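Local coordinates for protein putative tagatose-6-phosphate ketose/aldose isomerase (Escherichia coli, PDB 3C3J) that is a putative isomerase of the SIS family, built from two related domains that each fold round a five-stranded parallel beta-sheet, at residues 111-115 with 139-145; 161-165 with 178-182; 134-140 with 155-161. All coordinates share one frame; numbering follows the deposited sequence.

Contact 1 (111-115 with 139-145)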
loop_
_atom_site.group_PDB
_atom_site.type_symbol
_atom_site.label_atom_id
_atom_site.label_comp_id
_atom_site.label_asym_id
_atom_site.label_seq_id
_atom_site.Cartn_x
_atom_site.Cartn_y
_atom_site.Cartn_z
ATOM N N GLY A 111 -15.100 5.901 -10.676
ATOM C CA GLY A 111 -14.940 7.366 -10.712
ATOM C C GLY A 111 -16.236 8.060 -10.358
ATOM O O GLY A 111 -17.287 7.780 -10.952
ATOM N N ARG A 112 -16.177 8.939 -9.373
ATOM C CA ARG A 112 -17.329 9.733 -8.977
ATOM C C ARG A 112 -17.803 10.602 -10.155
ATOM O O ARG A 112 -18.933 10.459 -10.609
ATOM C CB ARG A 112 -16.997 10.572 -7.740
ATOM C CG ARG A 112 -18.094 11.583 -7.393
ATOM C CD ARG A 112 -17.783 12.478 -6.234
ATOM N NE ARG A 112 -16.415 12.982 -6.158
ATOM C CZ ARG A 112 -15.993 13.829 -5.216
ATOM N NH1 ARG A 112 -16.841 14.342 -4.335
ATOM N NH2 ARG A 112 -14.722 14.199 -5.173
ATOM N N SER A 113 -16.930 11.445 -10.687
ATOM C CA SER A 113 -17.290 12.312 -11.820
ATOM C C SER A 113 -17.213 11.633 -13.173
ATOM O O SER A 113 -17.883 12.048 -14.105
ATOM C CB SER A 113 -16.387 13.549 -11.853
ATOM O OG SER A 113 -15.078 13.242 -12.332
ATOM N N GLY A 114 -16.358 10.610 -13.287
ATOM C CA GLY A 114 -16.104 9.931 -14.549
ATOM C C GLY A 114 -15.247 10.769 -15.483
ATOM O O GLY A 114 -15.002 10.385 -16.627
ATOM N N ASN A 115 -14.777 11.900 -14.968
ATOM C CA ASN A 115 -14.056 12.886 -15.746
ATOM C C ASN A 115 -12.599 13.109 -15.281
ATOM O O ASN A 115 -11.864 13.880 -15.908
ATOM C CB ASN A 115 -14.800 14.229 -15.685
ATOM C CG ASN A 115 -16.085 14.254 -16.489
ATOM O OD1 ASN A 115 -17.038 14.933 -16.088
ATOM N ND2 ASN A 115 -16.131 13.544 -17.618
ATOM N N THR A 139 -19.648 4.276 -11.840
ATOM C CA THR A 139 -19.514 5.728 -11.819
ATOM C C THR A 139 -20.808 6.449 -11.373
ATOM O O THR A 139 -21.910 5.930 -11.528
ATOM C CB THR A 139 -19.025 6.225 -13.226
ATOM O OG1 THR A 139 -18.791 7.635 -13.210
ATOM C CG2 THR A 139 -20.036 5.874 -14.332
ATOM N N CYS A 140 -20.644 7.653 -10.830
ATOM C CA CYS A 140 -21.761 8.430 -10.280
ATOM C C CYS A 140 -22.277 9.558 -11.183
ATOM O O CYS A 140 -23.210 10.258 -10.794
ATOM C CB CYS A 140 -21.387 8.984 -8.885
ATOM S SG CYS A 140 -20.789 7.704 -7.725
ATOM N N ASN A 141 -21.740 9.691 -12.399
ATOM C CA ASN A 141 -22.082 10.782 -13.308
ATOM C C ASN A 141 -22.454 10.273 -14.698
ATOM O O ASN A 141 -21.610 9.794 -15.462
ATOM C CB ASN A 141 -20.893 11.763 -13.390
ATOM C CG ASN A 141 -21.190 13.016 -14.200
ATOM O OD1 ASN A 141 -22.344 13.371 -14.423
ATOM N ND2 ASN A 141 -20.130 13.729 -14.595
ATOM N N GLU A 142 -23.735 10.367 -15.034
ATOM C CA GLU A 142 -24.238 9.894 -16.321
ATOM C C GLU A 142 -23.557 10.603 -17.522
ATOM O O GLU A 142 -23.348 10.010 -18.590
ATOM C CB GLU A 142 -25.769 10.085 -16.365
ATOM C CG GLU A 142 -26.398 9.794 -17.720
ATOM C CD GLU A 142 -26.280 10.955 -18.714
ATOM O OE1 GLU A 142 -25.901 12.096 -18.340
ATOM O OE2 GLU A 142 -26.558 10.719 -19.884
ATOM N N ALA A 143 -23.196 11.859 -17.315
ATOM C CA ALA A 143 -22.618 12.684 -18.374
ATOM C C ALA A 143 -21.076 12.591 -18.432
ATOM O O ALA A 143 -20.467 13.172 -19.322
ATOM C CB ALA A 143 -23.050 14.124 -18.192
ATOM N N GLY A 144 -20.453 11.864 -17.501
ATOM C CA GLY A 144 -19.004 11.735 -17.487
ATOM C C GLY A 144 -18.484 10.849 -18.586
ATOM O O GLY A 144 -19.182 9.997 -19.098
ATOM N N ALA A 145 -17.221 11.068 -18.935
ATOM C CA ALA A 145 -16.485 10.305 -19.930
ATOM C C ALA A 145 -16.517 8.801 -19.679
ATOM O O ALA A 145 -16.792 8.044 -20.603
ATOM C CB ALA A 145 -15.045 10.806 -19.961
#
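Thr139 and Asn141 each give a side-chain hydrogen bond to a backbone carbonyl of 111-115. The hydroxyl OG1 of Thr139 donates to Gly111 O at 2.7 Å, arriving 25° out of the carbonyl plane; it can do so because OG1 stands anti to the backbone nitrogen (chi1 -176°). Asn141 ND2 reaches Ser113 O at 2.8 Å, in the carbonyl plane and on a lone pair, and that oxygen lies close to the plane of the amide, consistent with the bond helping to set the turn of the amide. Between these two bonds Cys140 N is shared weakly by Gly111 O (3.4 Å) and Arg112 O (3.3 Å), while Cys140 CB rests on Arg112 O.

Second-shell bonds hold both loops in shape. Ser113 OG accepts from Asn115 N at 3.0 Å, an ST turn, and a type I turn from Asn141 to Gly144 is closed by the backbone bond from Gly144 N to Asn141 O. Gly144, the N-cap of helix 145-151, comes within 4.5 Å of Gly114, CA to CA, and Gly114 has a positive phi of 74°. The guanidinium of Arg112 has its partner outside both segments, NH1 bonding to Gly169 O. Gly111 O and Ser113 O thus take firm side-chain bonds and Arg112 O only a weak one, which implies that the loops leaving two neighbouring parallel strands are matched through backbone acceptors without any charge pairing.

Contact 2 (161-165 with 178-182)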
loop_
_atom_site.group_PDB
_atom_site.type_symbol
_atom_site.label_atom_id
_atom_site.label_comp_id
_atom_site.label_asym_id
_atom_site.label_seq_id
_atom_site.Cartn_x
_atom_site.Cartn_y
_atom_site.Cartn_z
HETATM N N MSE A 161 -24.370 4.841 -10.676
HETATM C CA MSE A 161 -24.763 4.820 -9.257
HETATM C C MSE A 161 -25.982 5.737 -9.101
HETATM O O MSE A 161 -26.257 6.547 -10.011
HETATM C CB MSE A 161 -23.612 5.301 -8.371
HETATM C CG MSE A 161 -22.377 4.452 -8.422
HETATM SE SE MSE A 161 -22.702 2.612 -7.832
HETATM C CE MSE A 161 -23.159 1.691 -9.527
ATOM N N PRO A 162 -26.735 5.602 -7.987
ATOM C CA PRO A 162 -27.847 6.529 -7.763
ATOM C C PRO A 162 -27.392 7.993 -7.737
ATOM O O PRO A 162 -26.282 8.311 -7.308
ATOM C CB PRO A 162 -28.425 6.077 -6.414
ATOM C CG PRO A 162 -27.971 4.606 -6.317
ATOM C CD PRO A 162 -26.630 4.613 -6.906
ATOM N N ALA A 163 -28.248 8.865 -8.238
ATOM C CA ALA A 163 -27.917 10.273 -8.437
ATOM C C ALA A 163 -27.382 10.966 -7.189
ATOM O O ALA A 163 -26.466 11.776 -7.292
ATOM C CB ALA A 163 -29.113 11.022 -8.972
ATOM N N GLU A 164 -27.929 10.649 -6.014
ATOM C CA GLU A 164 -27.493 11.310 -4.781
ATOM C C GLU A 164 -26.059 10.998 -4.390
ATOM O O GLU A 164 -25.481 11.703 -3.556
ATOM C CB GLU A 164 -28.413 10.990 -3.595
ATOM C CG GLU A 164 -28.340 9.533 -3.028
ATOM C CD GLU A 164 -29.249 8.553 -3.733
ATOM O OE1 GLU A 164 -29.550 8.773 -4.921
ATOM O OE2 GLU A 164 -29.670 7.562 -3.077
ATOM N N THR A 165 -25.480 9.966 -4.987
ATOM C CA THR A 165 -24.106 9.574 -4.654
ATOM C C THR A 165 -23.044 10.335 -5.463
ATOM O O THR A 165 -21.865 10.091 -5.268
ATOM C CB THR A 165 -23.867 8.042 -4.796
ATOM O OG1 THR A 165 -23.866 7.669 -6.191
ATOM C CG2 THR A 165 -24.916 7.259 -4.031
ATOM N N THR A 178 -21.091 3.347 -2.073
ATOM C CA THR A 178 -22.086 2.797 -2.989
ATOM C C THR A 178 -21.423 2.055 -4.155
ATOM O O THR A 178 -21.866 0.961 -4.546
ATOM C CB THR A 178 -23.126 3.869 -3.452
ATOM O OG1 THR A 178 -23.652 4.549 -2.298
ATOM C CG2 THR A 178 -24.277 3.190 -4.230
HETATM N N MSE A 179 -20.318 2.601 -4.656
HETATM C CA MSE A 179 -19.534 1.920 -5.679
HETATM C C MSE A 179 -18.992 0.594 -5.166
HETATM O O MSE A 179 -19.038 -0.395 -5.890
HETATM C CB MSE A 179 -18.394 2.817 -6.192
HETATM C CG MSE A 179 -18.910 3.947 -7.078
HETATM SE SE MSE A 179 -17.492 5.014 -7.936
HETATM C CE MSE A 179 -16.485 5.488 -6.381
HETATM N N MSE A 180 -18.516 0.576 -3.918
HETATM C CA MSE A 180 -17.982 -0.626 -3.323
HETATM C C MSE A 180 -19.032 -1.735 -3.178
HETATM O O MSE A 180 -18.789 -2.885 -3.537
HETATM C CB MSE A 180 -17.348 -0.334 -1.965
HETATM C CG MSE A 180 -16.686 -1.558 -1.370
HETATM SE SE MSE A 180 -15.317 -1.078 -0.068
HETATM C CE MSE A 180 -16.414 0.011 1.196
ATOM N N ALA A 181 -20.189 -1.378 -2.633
ATOM C CA ALA A 181 -21.314 -2.312 -2.477
ATOM C C ALA A 181 -21.783 -2.823 -3.829
ATOM O O ALA A 181 -22.088 -4.008 -3.977
ATOM C CB ALA A 181 -22.470 -1.636 -1.748
ATOM N N SER A 182 -21.819 -1.931 -4.820
ATOM C CA SER A 182 -22.221 -2.326 -6.179
ATOM C C SER A 182 -21.254 -3.357 -6.788
ATOM O O SER A 182 -21.692 -4.371 -7.339
ATOM C CB SER A 182 -22.369 -1.112 -7.092
ATOM O OG SER A 182 -23.255 -0.169 -6.499
#
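Met161, a selenomethionine, lies against helix 174-187 and makes the broadest contact here. From CB, which points toward the helix, the chain runs to CG, and CG packs on Met179 CG at 3.8 Å, the two side chains crossing at about a right angle. Chi2 (-61°) and chi3 (91°) then bend the chain, carrying it along the helix surface. The next atom, SE, lies 3.1 Å from Ser182 OG and also faces the carbonyl oxygen of Thr178 and its CG2 methyl. At the tip, CE ends 3.6 Å from Ser182 OG, with Ser182 CB just beyond.

The hydroxyl beside the selenium is held by its own helix and by Ser30 of helix 23-49. Ser182 OG donates to Thr178 O at 2.6 Å from above the carbonyl plane, whereas Ser182 N reaches the same oxygen from the opposite face. Alongside, Pro162 CD meets the Thr178 CG2 methyl at 3.8 Å. Thr165 crosses Thr178 at about a right angle, its CG2 set 3.5 Å from Thr178 OG1, which bonds to Ser174 O. Thr165 OG1 donates back to Pro162 O at 2.7 Å, in the carbonyl plane, and Thr165 N shares that acceptor. What results is a buried, largely apolar seam between the loop after strand 159-160 and the helix it leads to; the hydroxyls of Ser182 and Thr178 touch selenium and methyl but have their hydrogen bonds elsewhere.

Contact 3 (134-140 with 155-161)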
loop_
_atom_site.group_PDB
_atom_site.type_symbol
_atom_site.label_atom_id
_atom_site.label_comp_id
_atom_site.label_asym_id
_atom_site.label_seq_id
_atom_site.Cartn_x
_atom_site.Cartn_y
_atom_site.Cartn_z
ATOM N N TYR A 134 -11.796 -5.408 -21.952
ATOM C CA TYR A 134 -13.195 -5.124 -21.653
ATOM C C TYR A 134 -13.242 -4.188 -20.461
ATOM O O TYR A 134 -12.297 -4.123 -19.676
ATOM C CB TYR A 134 -13.984 -6.393 -21.349
ATOM C CG TYR A 134 -13.841 -7.450 -22.411
ATOM C CD1 TYR A 134 -14.671 -7.462 -23.529
ATOM C CD2 TYR A 134 -12.848 -8.422 -22.306
ATOM C CE1 TYR A 134 -14.515 -8.425 -24.512
ATOM C CE2 TYR A 134 -12.698 -9.420 -23.288
ATOM C CZ TYR A 134 -13.531 -9.408 -24.379
ATOM O OH TYR A 134 -13.368 -10.366 -25.370
ATOM N N HIS A 135 -14.338 -3.458 -20.354
ATOM C CA HIS A 135 -14.514 -2.409 -19.322
ATOM C C HIS A 135 -15.859 -2.492 -18.641
ATOM O O HIS A 135 -16.897 -2.686 -19.314
ATOM C CB HIS A 135 -14.377 -1.027 -19.952
ATOM C CG HIS A 135 -13.021 -0.758 -20.490
ATOM N ND1 HIS A 135 -12.694 -0.957 -21.815
ATOM C CD2 HIS A 135 -11.885 -0.368 -19.873
ATOM C CE1 HIS A 135 -11.420 -0.664 -21.987
ATOM N NE2 HIS A 135 -10.905 -0.307 -20.826
ATOM N N LEU A 136 -15.840 -2.323 -17.316
ATOM C CA LEU A 136 -17.025 -2.119 -16.503
ATOM C C LEU A 136 -16.797 -0.898 -15.607
ATOM O O LEU A 136 -16.404 -1.025 -14.458
ATOM C CB LEU A 136 -17.320 -3.348 -15.652
ATOM C CG LEU A 136 -18.703 -3.366 -14.948
ATOM C CD1 LEU A 136 -19.700 -4.072 -15.823
ATOM C CD2 LEU A 136 -18.611 -4.038 -13.580
ATOM N N PRO A 137 -17.021 0.305 -16.145
ATOM C CA PRO A 137 -16.983 1.460 -15.255
ATOM C C PRO A 137 -18.138 1.473 -14.257
ATOM O O PRO A 137 -19.273 1.113 -14.596
ATOM C CB PRO A 137 -17.067 2.654 -16.204
ATOM C CG PRO A 137 -16.904 2.071 -17.580
ATOM C CD PRO A 137 -17.317 0.676 -17.535
ATOM N N ILE A 138 -17.820 1.853 -13.023
ATOM C CA ILE A 138 -18.810 2.024 -11.959
ATOM C C ILE A 138 -18.640 3.472 -11.537
ATOM O O ILE A 138 -17.599 3.858 -10.968
ATOM C CB ILE A 138 -18.581 1.028 -10.803
ATOM C CG1 ILE A 138 -18.700 -0.404 -11.334
ATOM C CG2 ILE A 138 -19.564 1.272 -9.647
ATOM C CD1 ILE A 138 -18.481 -1.565 -10.288
ATOM N N THR A 139 -19.648 4.276 -11.840
ATOM C CA THR A 139 -19.514 5.728 -11.819
ATOM C C THR A 139 -20.808 6.449 -11.373
ATOM O O THR A 139 -21.910 5.930 -11.528
ATOM C CB THR A 139 -19.025 6.225 -13.226
ATOM O OG1 THR A 139 -18.791 7.635 -13.210
ATOM C CG2 THR A 139 -20.036 5.874 -14.332
ATOM N N CYS A 140 -20.644 7.653 -10.830
ATOM C CA CYS A 140 -21.761 8.430 -10.280
ATOM C C CYS A 140 -22.277 9.558 -11.183
ATOM O O CYS A 140 -23.210 10.258 -10.794
ATOM C CB CYS A 140 -21.387 8.984 -8.885
ATOM S SG CYS A 140 -20.789 7.704 -7.725
ATOM N N ASN A 155 -17.120 -3.182 -26.093
ATOM C CA ASN A 155 -16.274 -3.895 -25.122
ATOM C C ASN A 155 -16.524 -3.437 -23.681
ATOM O O ASN A 155 -15.770 -3.798 -22.795
ATOM C CB ASN A 155 -14.757 -3.822 -25.517
ATOM C CG ASN A 155 -14.074 -2.432 -25.253
ATOM O OD1 ASN A 155 -14.730 -1.378 -25.170
ATOM N ND2 ASN A 155 -12.718 -2.448 -25.136
ATOM N N ALA A 156 -17.608 -2.692 -23.451
ATOM C CA ALA A 156 -17.821 -1.996 -22.172
ATOM C C ALA A 156 -19.270 -2.070 -21.735
ATOM O O ALA A 156 -20.177 -2.111 -22.579
ATOM C CB ALA A 156 -17.392 -0.570 -22.291
ATOM N N PHE A 157 -19.484 -2.114 -20.426
ATOM C CA PHE A 157 -20.818 -2.075 -19.839
ATOM C C PHE A 157 -20.698 -1.190 -18.608
ATOM O O PHE A 157 -19.994 -1.536 -17.679
ATOM C CB PHE A 157 -21.273 -3.479 -19.435
ATOM C CG PHE A 157 -22.695 -3.547 -18.907
ATOM C CD1 PHE A 157 -23.704 -4.104 -19.686
ATOM C CD2 PHE A 157 -23.016 -3.076 -17.641
ATOM C CE1 PHE A 157 -25.011 -4.175 -19.214
ATOM C CE2 PHE A 157 -24.323 -3.133 -17.164
ATOM C CZ PHE A 157 -25.319 -3.688 -17.951
ATOM N N ALA A 158 -21.378 -0.065 -18.608
ATOM C CA ALA A 158 -21.235 0.905 -17.530
ATOM C C ALA A 158 -22.395 0.799 -16.576
ATOM O O ALA A 158 -23.553 0.634 -16.971
ATOM C CB ALA A 158 -21.148 2.284 -18.056
ATOM N N LEU A 159 -22.060 0.918 -15.300
ATOM C CA LEU A 159 -23.040 0.868 -14.245
ATOM C C LEU A 159 -23.090 2.239 -13.551
ATOM O O LEU A 159 -22.106 2.714 -12.984
ATOM C CB LEU A 159 -22.672 -0.253 -13.302
ATOM C CG LEU A 159 -23.549 -0.604 -12.135
ATOM C CD1 LEU A 159 -24.991 -0.883 -12.601
ATOM C CD2 LEU A 159 -22.882 -1.843 -11.464
ATOM N N LEU A 160 -24.256 2.849 -13.598
ATOM C CA LEU A 160 -24.468 4.169 -13.016
ATOM C C LEU A 160 -24.965 4.066 -11.576
ATOM O O LEU A 160 -25.903 3.301 -11.293
ATOM C CB LEU A 160 -25.485 4.924 -13.872
ATOM C CG LEU A 160 -25.668 6.414 -13.596
ATOM C CD1 LEU A 160 -24.381 7.209 -13.839
ATOM C CD2 LEU A 160 -26.838 6.948 -14.472
HETATM N N MSE A 161 -24.370 4.841 -10.676
HETATM C CA MSE A 161 -24.763 4.820 -9.257
HETATM C C MSE A 161 -25.982 5.737 -9.101
HETATM O O MSE A 161 -26.257 6.547 -10.011
HETATM C CB MSE A 161 -23.612 5.301 -8.371
HETATM C CG MSE A 161 -22.377 4.452 -8.422
HETATM SE SE MSE A 161 -22.702 2.612 -7.832
HETATM C CE MSE A 161 -23.159 1.691 -9.527
HETATM O O HOH W 1 -25.856 9.088 -11.002
#
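His135 N donates to Asn155 O and Phe157 N to His135 O, the first of five backbone bonds that pair 134-140 with 155-161, whose end-to-end directions differ by 19°. Farther along, Leu159 N bonds to Pro137 O at 2.9 Å with an almost straight N-H...O angle of 175°. Thr139 N then returns to Leu159 O, and Met161 N reaches Thr139 O at 2.8 Å. Pro137 has no N-H to give, and Phe157 O, buried opposite it, has no hydrogen-bonding partner in the model; Leu136 CA makes a CA-H...O contact with this oxygen at 3.2 Å.

Apolar contacts flank the backbones. Leu136 and Phe157 lie side by side pointing the same way, with Leu136 CD1 3.9 Å from Phe157 CD2. On the face bearing Ile138 and Leu159, Ile138 CG2, anti to the backbone nitrogen, meets Met161 CE at 3.6 Å. Cys140 SG touches Met161 CG at 3.7 Å. Helices 23-49 and 174-187 pack on this side, whereas Pro137, Ala156 and Ala158 meet helix 145-151.

Polar side chains gather at the start of the pairing. The Asn155 amide stands at the edge of the His135 ring, its plane turned 73° from that ring, and its ND2 bonds to Cys133 O.

One water closes the far end by donating to both Cys140 O (2.9 Å) and Met161 O. Parallel strands joined through helix 145-151 form a beta-alpha-beta unit, here at the edge of the sheet of an SIS domain's alpha-beta-alpha sandwich.

Overall arrangement
All three contacts fall within the first SIS domain, on the same side of the chain's centre. Contacts 1 and 3 are about 10 Å apart, centre to centre, share Thr139 and Cys140, and alternate along the chain: strand 133-139 pairs with 159-160 in contact 3, then leads into the loop matched with 111-115 in contact 1. Contact 2, about 11 Å from contact 1 and 12 Å from contact 3, follows both; Met161 passes from contact 3 into it. Met179 SE, on helix 174-187, packs near both Gly111 N and Ile138 O. Contact 3 runs the length of strand 133-139, while contact 1 and the loop of contact 2 lie at the strands' C-terminal ends.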